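Local coordinates for protein endonuclease V isoform X2 (Ciona intestinalis, PDB 6OZI) that probably cleaves inosine-containing nucleic acid, RNA in particular, by metal-ion-dependent hydrolysis, and is held here with a DNA bearing inosine followed by a ribo-adenosine, at residues A[191-196]-A[219-224]; A[60-65]-A[214-219]; A[112-117]-A[139-144]. The protein carries 1 engineered substitution. One frame throughout, in Å; residues are numbered along the deposited sequence.

Contact 1 of 3, residues A[191-196]-A[219-224]. With nucleotides of chain D.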
loop_
_atom_site.group_PDB
_atom_site.type_symbol
_atom_site.label_atom_id
_atom_site.label_comp_id
_atom_site.label_asym_id
_atom_site.label_seq_id
_atom_site.Cartn_x
_atom_site.Cartn_y
_atom_site.Cartn_z
ATOM N N LEU A 191 11.940 20.331 0.601
ATOM C CA LEU A 191 11.049 19.768 1.610
ATOM C C LEU A 191 9.985 20.827 1.883
ATOM O O LEU A 191 10.209 21.751 2.670
ATOM C CB LEU A 191 11.835 19.403 2.862
ATOM C CG LEU A 191 11.239 18.439 3.879
ATOM C CD1 LEU A 191 12.335 18.047 4.855
ATOM C CD2 LEU A 191 10.062 19.069 4.624
ATOM N N TYR A 192 8.818 20.674 1.263
ATOM C CA TYR A 192 7.759 21.666 1.377
ATOM C C TYR A 192 6.574 21.198 2.199
ATOM O O TYR A 192 5.948 22.018 2.874
ATOM C CB TYR A 192 7.256 22.068 -0.017
ATOM C CG TYR A 192 8.296 22.759 -0.868
ATOM C CD1 TYR A 192 9.171 23.680 -0.314
ATOM C CD2 TYR A 192 8.414 22.476 -2.225
ATOM C CE1 TYR A 192 10.123 24.317 -1.090
ATOM C CE2 TYR A 192 9.366 23.106 -3.011
ATOM C CZ TYR A 192 10.218 24.023 -2.438
ATOM O OH TYR A 192 11.167 24.650 -3.212
ATOM N N ALA A 193 6.296 19.904 2.211
ATOM C CA ALA A 193 5.130 19.397 2.910
ATOM C C ALA A 193 5.390 19.318 4.411
ATOM O O ALA A 193 6.516 19.070 4.843
ATOM C CB ALA A 193 4.767 18.013 2.387
ATOM N N PRO A 194 4.363 19.522 5.226
ATOM C CA PRO A 194 4.529 19.335 6.669
ATOM C C PRO A 194 4.663 17.858 7.003
ATOM O O PRO A 194 4.328 16.977 6.205
ATOM C CB PRO A 194 3.247 19.932 7.262
ATOM C CG PRO A 194 2.231 19.769 6.178
ATOM C CD PRO A 194 2.992 19.937 4.869
ATOM N N LYS A 195 5.212 17.596 8.191
ATOM C CA LYS A 195 5.349 16.240 8.731
ATOM C C LYS A 195 6.178 15.342 7.810
ATOM O O LYS A 195 6.010 14.119 7.799
ATOM C CB LYS A 195 3.965 15.624 8.982
ATOM C CG LYS A 195 3.068 16.507 9.834
ATOM C CD LYS A 195 1.689 15.914 10.071
ATOM C CE LYS A 195 0.858 16.865 10.936
ATOM N NZ LYS A 195 -0.363 16.236 11.536
ATOM N N VAL A 196 7.068 15.943 7.022
ATOM C CA VAL A 196 7.927 15.230 6.084
ATOM C C VAL A 196 9.380 15.566 6.392
ATOM O O VAL A 196 9.720 16.735 6.607
ATOM C CB VAL A 196 7.573 15.603 4.628
ATOM C CG1 VAL A 196 8.658 15.143 3.660
ATOM C CG2 VAL A 196 6.231 15.012 4.247
ATOM N N GLY A 219 3.902 25.200 -4.880
ATOM C CA GLY A 219 2.488 25.487 -5.053
ATOM C C GLY A 219 1.636 24.249 -5.272
ATOM O O GLY A 219 0.435 24.261 -4.989
ATOM N N CYS A 220 2.234 23.172 -5.784
ATOM C CA CYS A 220 1.518 21.924 -6.011
ATOM C C CYS A 220 1.561 20.984 -4.812
ATOM O O CYS A 220 1.040 19.873 -4.909
ATOM C CB CYS A 220 2.086 21.190 -7.232
ATOM S SG CYS A 220 1.817 22.019 -8.814
ATOM N N THR A 221 2.157 21.395 -3.694
ATOM C CA THR A 221 2.425 20.491 -2.581
ATOM C C THR A 221 1.330 20.596 -1.524
ATOM O O THR A 221 1.118 21.665 -0.938
ATOM C CB THR A 221 3.789 20.785 -1.954
ATOM O OG1 THR A 221 4.831 20.443 -2.879
ATOM C CG2 THR A 221 3.968 19.979 -0.675
ATOM N N LYS A 222 0.633 19.485 -1.293
ATOM C CA LYS A 222 -0.143 19.271 -0.078
ATOM C C LYS A 222 0.549 18.285 0.849
ATOM O O LYS A 222 0.758 18.580 2.031
ATOM C CB LYS A 222 -1.558 18.771 -0.412
ATOM C CG LYS A 222 -2.442 19.796 -1.101
ATOM C CD LYS A 222 -3.853 19.267 -1.315
ATOM C CE LYS A 222 -4.719 20.290 -2.041
ATOM N NZ LYS A 222 -6.051 19.743 -2.444
ATOM N N THR A 223 0.931 17.123 0.326
ATOM C CA THR A 223 1.782 16.155 0.994
ATOM C C THR A 223 3.099 16.060 0.216
ATOM O O THR A 223 3.354 16.856 -0.692
ATOM C CB THR A 223 1.054 14.809 1.104
ATOM O OG1 THR A 223 0.738 14.322 -0.205
ATOM C CG2 THR A 223 -0.240 14.975 1.897
ATOM N N ARG A 224 3.936 15.079 0.568
ATOM C CA ARG A 224 5.280 15.011 -0.003
ATOM C C ARG A 224 5.238 14.937 -1.527
ATOM O O ARG A 224 6.000 15.628 -2.215
ATOM C CB ARG A 224 6.045 13.813 0.566
ATOM C CG ARG A 224 7.486 13.712 0.074
ATOM C CD ARG A 224 8.182 12.462 0.615
ATOM N NE ARG A 224 9.537 12.301 0.085
ATOM C CZ ARG A 224 9.900 11.378 -0.804
ATOM N NH1 ARG A 224 9.015 10.515 -1.272
ATOM N NH2 ARG A 224 11.156 11.313 -1.225
ATOM P P DA D 12 3.264 12.284 2.986
ATOM O OP1 DA D 12 3.584 13.724 3.112
ATOM O OP2 DA D 12 3.393 11.592 1.681
ATOM O "O5'" DA D 12 4.116 11.460 4.057
ATOM C "C5'" DA D 12 4.382 12.023 5.332
ATOM C "C4'" DA D 12 5.092 11.022 6.213
ATOM O "O4'" DA D 12 4.196 9.927 6.485
ATOM C "C3'" DA D 12 6.330 10.393 5.597
ATOM O "O3'" DA D 12 7.480 11.149 5.952
ATOM C "C2'" DA D 12 6.359 9.010 6.243
ATOM C "C1'" DA D 12 4.883 8.695 6.411
ATOM N N9 DA D 12 4.334 7.915 5.308
ATOM C C8 DA D 12 3.879 8.377 4.106
ATOM N N7 DA D 12 3.442 7.432 3.306
ATOM C C5 DA D 12 3.633 6.273 4.032
ATOM C C6 DA D 12 3.379 4.922 3.745
ATOM N N6 DA D 12 2.844 4.498 2.599
ATOM N N1 DA D 12 3.691 4.022 4.691
ATOM C C2 DA D 12 4.222 4.454 5.844
ATOM N N3 DA D 12 4.510 5.687 6.226
ATOM C C4 DA D 12 4.186 6.558 5.268
ATOM P P DC D 11 -3.121 11.744 0.905
ATOM O OP1 DC D 11 -4.051 12.882 1.084
ATOM O OP2 DC D 11 -2.669 11.324 -0.441
ATOM O "O5'" DC D 11 -1.828 12.098 1.741
ATOM C "C5'" DC D 11 -0.823 11.138 1.888
ATOM C "C4'" DC D 11 -0.354 11.092 3.318
ATOM O "O4'" DC D 11 -0.977 9.986 3.987
ATOM C "C3'" DC D 11 1.129 10.876 3.468
ATOM O "O3'" DC D 11 1.755 12.127 3.499
ATOM C "C2'" DC D 11 1.248 10.160 4.810
ATOM C "C1'" DC D 11 -0.086 9.431 4.929
ATOM N N1 DC D 11 -0.021 7.956 4.700
ATOM C C2 DC D 11 0.439 7.126 5.718
ATOM O O2 DC D 11 0.818 7.639 6.774
ATOM N N3 DC D 11 0.465 5.788 5.515
ATOM C C4 DC D 11 0.041 5.279 4.362
ATOM N N4 DC D 11 0.084 3.950 4.208
ATOM C C5 DC D 11 -0.438 6.111 3.308
ATOM C C6 DC D 11 -0.457 7.431 3.521
ATOM P P DG D 13 8.850 10.976 5.132
ATOM O OP1 DG D 13 9.870 11.876 5.705
ATOM O OP2 DG D 13 8.513 11.026 3.695
ATOM O "O5'" DG D 13 9.305 9.489 5.436
ATOM C "C5'" DG D 13 9.791 9.142 6.713
ATOM C "C4'" DG D 13 10.143 7.676 6.734
ATOM O "O4'" DG D 13 8.987 6.902 6.351
ATOM C "C3'" DG D 13 11.238 7.292 5.740
ATOM O "O3'" DG D 13 12.420 6.974 6.425
ATOM C "C2'" DG D 13 10.685 6.072 4.996
ATOM C "C1'" DG D 13 9.449 5.707 5.800
ATOM N N9 DG D 13 8.416 5.106 4.976
ATOM C C8 DG D 13 7.622 5.719 4.035
ATOM N N7 DG D 13 6.806 4.892 3.431
ATOM C C5 DG D 13 7.089 3.660 4.011
ATOM C C6 DG D 13 6.536 2.381 3.765
ATOM O O6 DG D 13 5.643 2.068 2.962
ATOM N N1 DG D 13 7.119 1.407 4.574
ATOM C C2 DG D 13 8.113 1.639 5.495
ATOM N N2 DG D 13 8.555 0.581 6.182
ATOM N N3 DG D 13 8.640 2.827 5.726
ATOM C C4 DG D 13 8.084 3.784 4.952
#

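Contact 2 of 3, residues A[60-65]-A[214-219]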
loop_
_atom_site.group_PDB
_atom_site.type_symbol
_atom_site.label_atom_id
_atom_site.label_comp_id
_atom_site.label_asym_id
_atom_site.label_seq_id
_atom_site.Cartn_x
_atom_site.Cartn_y
_atom_site.Cartn_z
ATOM N N LEU A 60 -4.756 19.456 -13.316
ATOM C CA LEU A 60 -5.273 20.057 -12.096
ATOM C C LEU A 60 -5.212 21.572 -12.220
ATOM O O LEU A 60 -4.284 22.121 -12.819
ATOM C CB LEU A 60 -4.467 19.626 -10.861
ATOM C CG LEU A 60 -4.670 18.219 -10.295
ATOM C CD1 LEU A 60 -4.167 17.142 -11.247
ATOM C CD2 LEU A 60 -3.987 18.094 -8.945
ATOM N N SER A 61 -6.202 22.248 -11.645
ATOM C CA SER A 61 -6.176 23.700 -11.643
ATOM C C SER A 61 -5.060 24.207 -10.739
ATOM O O SER A 61 -4.628 23.526 -9.808
ATOM C CB SER A 61 -7.520 24.271 -11.192
ATOM O OG SER A 61 -7.868 23.795 -9.904
ATOM N N TYR A 62 -4.587 25.412 -11.037
ATOM C CA TYR A 62 -3.560 26.060 -10.233
ATOM C C TYR A 62 -4.066 27.432 -9.821
ATOM O O TYR A 62 -4.524 28.197 -10.669
ATOM C CB TYR A 62 -2.247 26.191 -11.009
ATOM C CG TYR A 62 -1.073 26.597 -10.141
ATOM C CD1 TYR A 62 -0.882 27.921 -9.762
ATOM C CD2 TYR A 62 -0.157 25.652 -9.702
ATOM C CE1 TYR A 62 0.187 28.289 -8.950
ATOM C CE2 TYR A 62 0.913 26.005 -8.898
ATOM C CZ TYR A 62 1.083 27.326 -8.528
ATOM O OH TYR A 62 2.150 27.673 -7.735
ATOM N N PRO A 63 -3.945 27.776 -8.527
ATOM C CA PRO A 63 -3.299 26.993 -7.464
ATOM C C PRO A 63 -4.218 26.088 -6.641
ATOM O O PRO A 63 -3.764 25.544 -5.636
ATOM C CB PRO A 63 -2.718 28.081 -6.566
ATOM C CG PRO A 63 -3.735 29.185 -6.667
ATOM C CD PRO A 63 -4.315 29.124 -8.062
ATOM N N GLU A 64 -5.477 25.925 -7.051
ATOM C CA GLU A 64 -6.433 25.195 -6.223
ATOM C C GLU A 64 -6.138 23.697 -6.142
ATOM O O GLU A 64 -6.603 23.046 -5.202
ATOM C CB GLU A 64 -7.852 25.408 -6.746
ATOM C CG GLU A 64 -8.385 26.819 -6.568
ATOM C CD GLU A 64 -7.905 27.778 -7.651
ATOM O OE1 GLU A 64 -7.194 27.335 -8.581
ATOM O OE2 GLU A 64 -8.243 28.980 -7.570
ATOM N N MET A 65 -5.377 23.147 -7.093
ATOM C CA MET A 65 -5.012 21.722 -7.110
ATOM C C MET A 65 -6.238 20.821 -7.208
ATOM O O MET A 65 -6.286 19.746 -6.613
ATOM C CB MET A 65 -4.158 21.325 -5.902
ATOM C CG MET A 65 -2.720 21.795 -5.967
ATOM S SD MET A 65 -1.871 21.196 -7.444
ATOM C CE MET A 65 -1.784 22.732 -8.360
ATOM N N ALA A 214 10.914 25.078 -8.810
ATOM C CA ALA A 214 10.728 24.840 -7.382
ATOM C C ALA A 214 9.503 25.573 -6.846
ATOM O O ALA A 214 8.752 25.017 -6.037
ATOM C CB ALA A 214 11.980 25.250 -6.606
ATOM N N LYS A 215 9.272 26.816 -7.292
ATOM C CA LYS A 215 8.072 27.526 -6.844
ATOM C C LYS A 215 6.803 26.786 -7.252
ATOM O O LYS A 215 5.833 26.720 -6.481
ATOM C CB LYS A 215 8.035 28.953 -7.396
ATOM C CG LYS A 215 8.530 30.037 -6.451
ATOM C CD LYS A 215 9.136 31.206 -7.224
ATOM C CE LYS A 215 9.299 32.434 -6.344
ATOM N NZ LYS A 215 9.581 32.052 -4.935
ATOM N N ILE A 216 6.782 26.238 -8.466
ATOM C CA ILE A 216 5.596 25.528 -8.935
ATOM C C ILE A 216 5.407 24.229 -8.159
ATOM O O ILE A 216 4.281 23.852 -7.812
ATOM C CB ILE A 216 5.698 25.285 -10.452
ATOM C CG1 ILE A 216 5.711 26.634 -11.186
ATOM C CG2 ILE A 216 4.566 24.391 -10.940
ATOM C CD1 ILE A 216 5.900 26.534 -12.680
ATOM N N VAL A 217 6.498 23.524 -7.871
ATOM C CA VAL A 217 6.380 22.305 -7.075
ATOM C C VAL A 217 5.865 22.630 -5.670
ATOM O O VAL A 217 5.020 21.910 -5.121
ATOM C CB VAL A 217 7.730 21.559 -7.058
ATOM C CG1 VAL A 217 7.721 20.418 -6.059
ATOM C CG2 VAL A 217 8.050 21.024 -8.467
ATOM N N LYS A 218 6.333 23.739 -5.083
ATOM C CA LYS A 218 5.818 24.166 -3.781
ATOM C C LYS A 218 4.327 24.461 -3.848
ATOM O O LYS A 218 3.559 24.040 -2.973
ATOM C CB LYS A 218 6.574 25.399 -3.283
ATOM C CG LYS A 218 6.144 25.892 -1.899
ATOM C CD LYS A 218 7.250 26.741 -1.264
ATOM C CE LYS A 218 6.971 27.096 0.198
ATOM N NZ LYS A 218 8.208 27.640 0.869
ATOM N N GLY A 219 3.902 25.200 -4.880
ATOM C CA GLY A 219 2.488 25.487 -5.053
ATOM C C GLY A 219 1.636 24.249 -5.272
ATOM O O GLY A 219 0.435 24.261 -4.989
HETATM O O HOH W 1 -1.061 26.148 -4.441
#

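Contact 3 of 3, residues A[112-117]-A[139-144]. With nucleotides of chain C.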
loop_
_atom_site.group_PDB
_atom_site.type_symbol
_atom_site.label_atom_id
_atom_site.label_comp_id
_atom_site.label_asym_id
_atom_site.label_seq_id
_atom_site.Cartn_x
_atom_site.Cartn_y
_atom_site.Cartn_z
ATOM N N VAL A 112 2.367 23.871 -17.764
ATOM C CA VAL A 112 3.543 23.116 -17.334
ATOM C C VAL A 112 3.096 21.736 -16.864
ATOM O O VAL A 112 2.022 21.584 -16.274
ATOM C CB VAL A 112 4.310 23.875 -16.224
ATOM C CG1 VAL A 112 3.413 24.115 -15.016
ATOM C CG2 VAL A 112 5.551 23.103 -15.812
ATOM N N PHE A 113 3.925 20.726 -17.144
ATOM C CA PHE A 113 3.758 19.375 -16.626
ATOM C C PHE A 113 4.798 19.056 -15.555
ATOM O O PHE A 113 5.983 19.370 -15.709
ATOM C CB PHE A 113 3.884 18.338 -17.743
ATOM C CG PHE A 113 2.663 18.204 -18.595
ATOM C CD1 PHE A 113 2.468 19.038 -19.677
ATOM C CD2 PHE A 113 1.724 17.219 -18.334
ATOM C CE1 PHE A 113 1.350 18.909 -20.484
ATOM C CE2 PHE A 113 0.594 17.084 -19.140
ATOM C CZ PHE A 113 0.410 17.934 -20.216
ATOM N N LEU A 114 4.359 18.387 -14.495
ATOM C CA LEU A 114 5.270 17.714 -13.576
ATOM C C LEU A 114 5.447 16.271 -14.031
ATOM O O LEU A 114 4.462 15.553 -14.234
ATOM C CB LEU A 114 4.747 17.734 -12.137
ATOM C CG LEU A 114 4.346 19.092 -11.559
ATOM C CD1 LEU A 114 3.958 18.955 -10.089
ATOM C CD2 LEU A 114 5.463 20.115 -11.735
ATOM N N LEU A 115 6.694 15.860 -14.220
ATOM C CA LEU A 115 7.017 14.518 -14.675
ATOM C C LEU A 115 7.880 13.817 -13.633
ATOM O O LEU A 115 8.742 14.443 -13.004
ATOM C CB LEU A 115 7.733 14.566 -16.028
ATOM C CG LEU A 115 6.875 15.132 -17.163
ATOM C CD1 LEU A 115 7.680 15.265 -18.444
ATOM C CD2 LEU A 115 5.637 14.256 -17.381
ATOM N N ASP A 116 7.640 12.519 -13.452
ATOM C CA ASP A 116 8.385 11.741 -12.469
ATOM C C ASP A 116 9.824 11.553 -12.922
ATOM O O ASP A 116 10.081 11.140 -14.055
ATOM C CB ASP A 116 7.742 10.371 -12.253
ATOM C CG ASP A 116 6.346 10.462 -11.686
ATOM O OD1 ASP A 116 6.232 10.659 -10.457
ATOM O OD2 ASP A 116 5.370 10.324 -12.455
ATOM N N GLY A 117 10.762 11.865 -12.046
ATOM C CA GLY A 117 12.156 11.727 -12.376
ATOM C C GLY A 117 12.812 13.070 -12.613
ATOM O O GLY A 117 12.300 14.128 -12.238
ATOM N N ARG A 139 6.349 22.731 -21.644
ATOM C CA ARG A 139 7.072 23.109 -20.440
ATOM C C ARG A 139 6.952 22.005 -19.397
ATOM O O ARG A 139 5.845 21.556 -19.082
ATOM C CB ARG A 139 6.522 24.431 -19.906
ATOM C CG ARG A 139 7.285 25.027 -18.743
ATOM C CD ARG A 139 6.819 26.463 -18.493
ATOM N NE ARG A 139 7.131 27.354 -19.613
ATOM C CZ ARG A 139 6.254 27.766 -20.527
ATOM N NH1 ARG A 139 4.985 27.374 -20.468
ATOM N NH2 ARG A 139 6.648 28.575 -21.506
ATOM N N THR A 140 8.097 21.553 -18.872
ATOM C CA THR A 140 8.126 20.431 -17.945
ATOM C C THR A 140 9.065 20.689 -16.774
ATOM O O THR A 140 10.081 21.378 -16.898
ATOM C CB THR A 140 8.575 19.145 -18.632
ATOM O OG1 THR A 140 9.899 19.335 -19.142
ATOM C CG2 THR A 140 7.635 18.789 -19.765
ATOM N N ILE A 141 8.733 20.065 -15.650
ATOM C CA ILE A 141 9.538 20.078 -14.437
ATOM C C ILE A 141 9.807 18.633 -14.040
ATOM O O ILE A 141 8.913 17.782 -14.122
ATOM C CB ILE A 141 8.816 20.839 -13.305
ATOM C CG1 ILE A 141 8.640 22.304 -13.701
ATOM C CG2 ILE A 141 9.568 20.699 -11.996
ATOM C CD1 ILE A 141 7.648 23.040 -12.862
ATOM N N GLY A 142 11.039 18.348 -13.627
ATOM C CA GLY A 142 11.398 17.028 -13.147
ATOM C C GLY A 142 11.282 16.957 -11.633
ATOM O O GLY A 142 11.840 17.793 -10.919
ATOM N N VAL A 143 10.540 15.961 -11.157
ATOM C CA VAL A 143 10.364 15.726 -9.721
ATOM C C VAL A 143 10.704 14.268 -9.453
ATOM O O VAL A 143 9.976 13.366 -9.887
ATOM C CB VAL A 143 8.945 16.043 -9.233
ATOM C CG1 VAL A 143 8.822 15.711 -7.748
ATOM C CG2 VAL A 143 8.580 17.497 -9.508
ATOM N N ALA A 144 11.795 14.030 -8.730
ATOM C CA ALA A 144 12.253 12.686 -8.413
ATOM C C ALA A 144 12.075 12.424 -6.924
ATOM O O ALA A 144 12.312 13.310 -6.097
ATOM C CB ALA A 144 13.717 12.497 -8.808
ATOM P P A C 6 11.932 8.136 -8.810
ATOM O OP1 A C 6 11.000 9.234 -8.455
ATOM O OP2 A C 6 12.293 7.106 -7.801
ATOM O "O5'" A C 6 11.315 7.407 -10.083
ATOM C "C5'" A C 6 10.757 8.156 -11.155
ATOM C "C4'" A C 6 10.139 7.240 -12.175
ATOM O "O4'" A C 6 11.164 6.370 -12.711
ATOM C "C3'" A C 6 9.090 6.292 -11.626
ATOM O "O3'" A C 6 7.809 6.887 -11.575
ATOM C "C2'" A C 6 9.170 5.095 -12.565
ATOM O "O2'" A C 6 8.452 5.345 -13.764
ATOM C "C1'" A C 6 10.651 5.072 -12.903
ATOM N N9 A C 6 11.448 4.139 -12.085
ATOM C C8 A C 6 12.446 4.466 -11.195
ATOM N N7 A C 6 13.028 3.427 -10.648
ATOM C C5 A C 6 12.384 2.345 -11.230
ATOM C C6 A C 6 12.542 0.954 -11.081
ATOM N N6 A C 6 13.437 0.389 -10.262
ATOM N N1 A C 6 11.741 0.149 -11.818
ATOM C C2 A C 6 10.843 0.708 -12.638
ATOM N N3 A C 6 10.603 1.997 -12.865
ATOM C C4 A C 6 11.418 2.769 -12.126
ATOM P P DT C 7 6.779 6.448 -10.432
ATOM O OP1 DT C 7 5.539 7.219 -10.633
ATOM O OP2 DT C 7 7.480 6.538 -9.132
ATOM O "O5'" DT C 7 6.516 4.900 -10.738
ATOM C "C5'" DT C 7 5.789 4.492 -11.893
ATOM C "C4'" DT C 7 5.701 2.979 -11.940
ATOM O "O4'" DT C 7 7.031 2.422 -11.721
ATOM C "C3'" DT C 7 4.797 2.362 -10.863
ATOM O "O3'" DT C 7 4.130 1.233 -11.369
ATOM C "C2'" DT C 7 5.786 1.972 -9.779
ATOM C "C1'" DT C 7 6.996 1.555 -10.608
ATOM N N1 DT C 7 8.265 1.655 -9.839
ATOM C C2 DT C 7 8.971 0.505 -9.577
ATOM O O2 DT C 7 8.636 -0.589 -9.990
ATOM N N3 DT C 7 10.106 0.684 -8.831
ATOM C C4 DT C 7 10.584 1.875 -8.307
ATOM O O4 DT C 7 11.612 1.932 -7.639
ATOM C C5 DT C 7 9.787 3.046 -8.602
ATOM C C7 DT C 7 10.212 4.395 -8.090
ATOM C C6 DT C 7 8.669 2.881 -9.339
ATOM P P DI C 5 17.524 5.058 -9.757
ATOM O OP1 DI C 5 17.426 4.744 -8.290
ATOM O OP2 DI C 5 17.039 3.915 -10.614
ATOM O "O5'" DI C 5 16.751 6.472 -10.105
ATOM C "C5'" DI C 5 16.654 7.487 -9.139
ATOM C "C4'" DI C 5 15.600 8.495 -9.565
ATOM O "O4'" DI C 5 16.101 9.181 -10.944
ATOM C "C3'" DI C 5 14.432 7.928 -9.802
ATOM O "O3'" DI C 5 13.296 8.795 -9.349
ATOM C "C2'" DI C 5 14.331 7.768 -11.339
ATOM C "C1'" DI C 5 15.216 8.911 -11.877
ATOM N N9 DI C 5 15.868 8.451 -13.113
ATOM C C8 DI C 5 16.659 7.436 -13.496
ATOM N N7 DI C 5 16.889 7.596 -14.817
ATOM C C5 DI C 5 16.250 8.680 -15.227
ATOM C C6 DI C 5 16.143 9.349 -16.597
ATOM O O6 DI C 5 16.687 8.895 -17.543
ATOM N N1 DI C 5 15.364 10.528 -16.739
ATOM C C2 DI C 5 14.683 11.086 -15.608
ATOM N N3 DI C 5 14.785 10.443 -14.310
ATOM C C4 DI C 5 15.603 9.214 -14.162
HETATM O O HOH W 2 8.262 11.534 -8.738
#

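Contact 1 of 3, residues A[191-196]-A[219-224]
Ala193 and Thr223 bring two loops together by van der Waals packing; no hydrogen bond crosses between 191-196 and 219-224. The Ala193 methyl, CB, presses on the backbone of the other loop, 3.4 Å from Thr223 C and 3.6 Å from Arg224 N. Thr221 comes at the same residue with its methyl branch: CG2, turned anti to its own backbone N (OG1 at chi1 -68°), lies 3.7 Å from Ala193 CB. That rotation leaves OG1 near the plane of the Tyr192 ring at its edge, while its hydrogen bond goes to Val217 O in the helix before. Tyr192 touches Thr221 through CB. At the far end Val196 and Arg224 cross at about a right angle, with Val196 CG2 3.9 Å from Arg224 CB.

One polar contact goes to the nucleic acid. The amide Arg224 N donates to OP1 of DA12 of chain D at 2.9 Å, the N-H...O angle 149°. Val196 CG2 closes on that same OP1 at 3.2 Å, so a donor and a methyl meet this oxygen from directions about a right angle apart. The Arg224 chain runs extended past the next phosphate, its CD 3.4 Å from OP2 of DG13 of chain D. Its guanidinium is gripped by protein carbonyls instead: NE by Lys198 O, NH2 by Lys145 O and Pro199 O. Thr223 CG2 packs against DC11 of chain D, and its OG1 bonds to Lys230. The arrangement is a main-chain amide contact to a nucleic acid phosphate, made where the loop between strands 184-190 and 200-206 of this RNase H-like fold meets the loop between helices 210-219 and 227-243.

Contact 2 of 3, residues A[60-65]-A[214-219]
Tyr62 reaches from a beta-hairpin turn of the RNase H-like fold to the end of helix 210-219, where its OH lies 3.5 Å from Gly219 CA. The turn links strand 52-61 to the antiparallel strand 67-76 and passes through a cis peptide before Pro63. A backbone bond from Met65 N to Ser61 O, 2.8 Å, closes it, and Ser61 OG adds a bond to Lys66 N.

Packing across the contact is light and belongs mostly to the tyrosine. Its CG stands anti to the backbone N (chi1 -168°), and this sends the ring out of the turn toward the helix. One ring edge faces the helix backbone: Ile216 O lies near the ring plane, 4.1 Å from Tyr62 CE2. The same CE2 is the ring's approach to an apolar side chain, 4.5 Å from Ile216 CG2. The hydroxyl settles over Gly219, which has no side chain to stand in the way. Leu32, touched by both Tyr62 and Ile216, and Val35, touched by Tyr62, line the neighbourhood from a separate loop. Beside the tyrosine, Met65 comes in with its chain bent at chi2 and chi3, its CG 4.1 Å from Gly219 O, while its side chain also rests on Glu227 and Pro228 of the last helix.

No direct hydrogen bond joins turn and helix. Their polar link is a water, which donates to a carbonyl on each side and so bridges the turn to the C-terminal carbonyl of the helix. The water stands 3.0 Å from Pro63 O and 2.5 Å from Gly219 O, the second distance short enough that its exact value is doubtful.

Contact 3 of 3, residues A[112-117]-A[139-144]
Ile141 and Leu114 lie side by side on one face of two parallel strands, pointing the same way. At the root of the isoleucine side chain, CB meets Leu114 CD2 at 3.8 Å. The CG2 branch stays on the leucine flank, where Leu114 CD2 is again the neighbour. CG1, anti to the carbonyl carbon (chi1 -64°), heads the other way, toward Val112, and passes 3.8 Å from Val112 CG2. At the tip, CD1 touches two methyls, 3.6 Å from Val112 CG2 and 3.8 Å from Leu114 CD2. On the other face Leu115 CD1 rests on Thr140 CG2.

The backbones are joined by five hydrogen bonds in parallel register. Leu115 N to Ile141 O, 2.9 Å, is nearly linear at the acceptor (177°). Gly117 N to Val143 O, 2.7 Å, differs: the donor stands well above the carbonyl plane. A water also donates to Val143 O and to Asp116 OD1. Here the strands end at the nucleic acid, with Gly117 CA 3.5 Å from N3 of the inosine DI5 of chain C.

The pair forms a beta-alpha-beta crossover through helix 128-136. Strands 37-45 and 200-206 flank it, helix 210-219 packs on Ile141 and Val143, and helix 227-243 packs on Leu114, Asp116 and Val143.

Overall arrangement
Contact 3 is core, near the centre of the chain, and is a backbone-bonded strand pair with mostly apolar faces. Contacts 1 and 2 are partly buried, nearer the surface, and have no direct hydrogen bond between their segments: contact 2 uses a water, and contact 1 spends an amide on a DNA phosphate. Contacts 1 and 2 share Gly219, so one helix end serves the two, and Met65 CE reaches Cys220 SG. The same helix ties contact 2 to the sheet of contact 3, Val217 meeting Val143 and Ile216 meeting Ile141. Nucleic acid lies against contacts 1 and 3, on chains D and C respectively, whereas contact 2 stands about 11 Å from it at the nearest atoms.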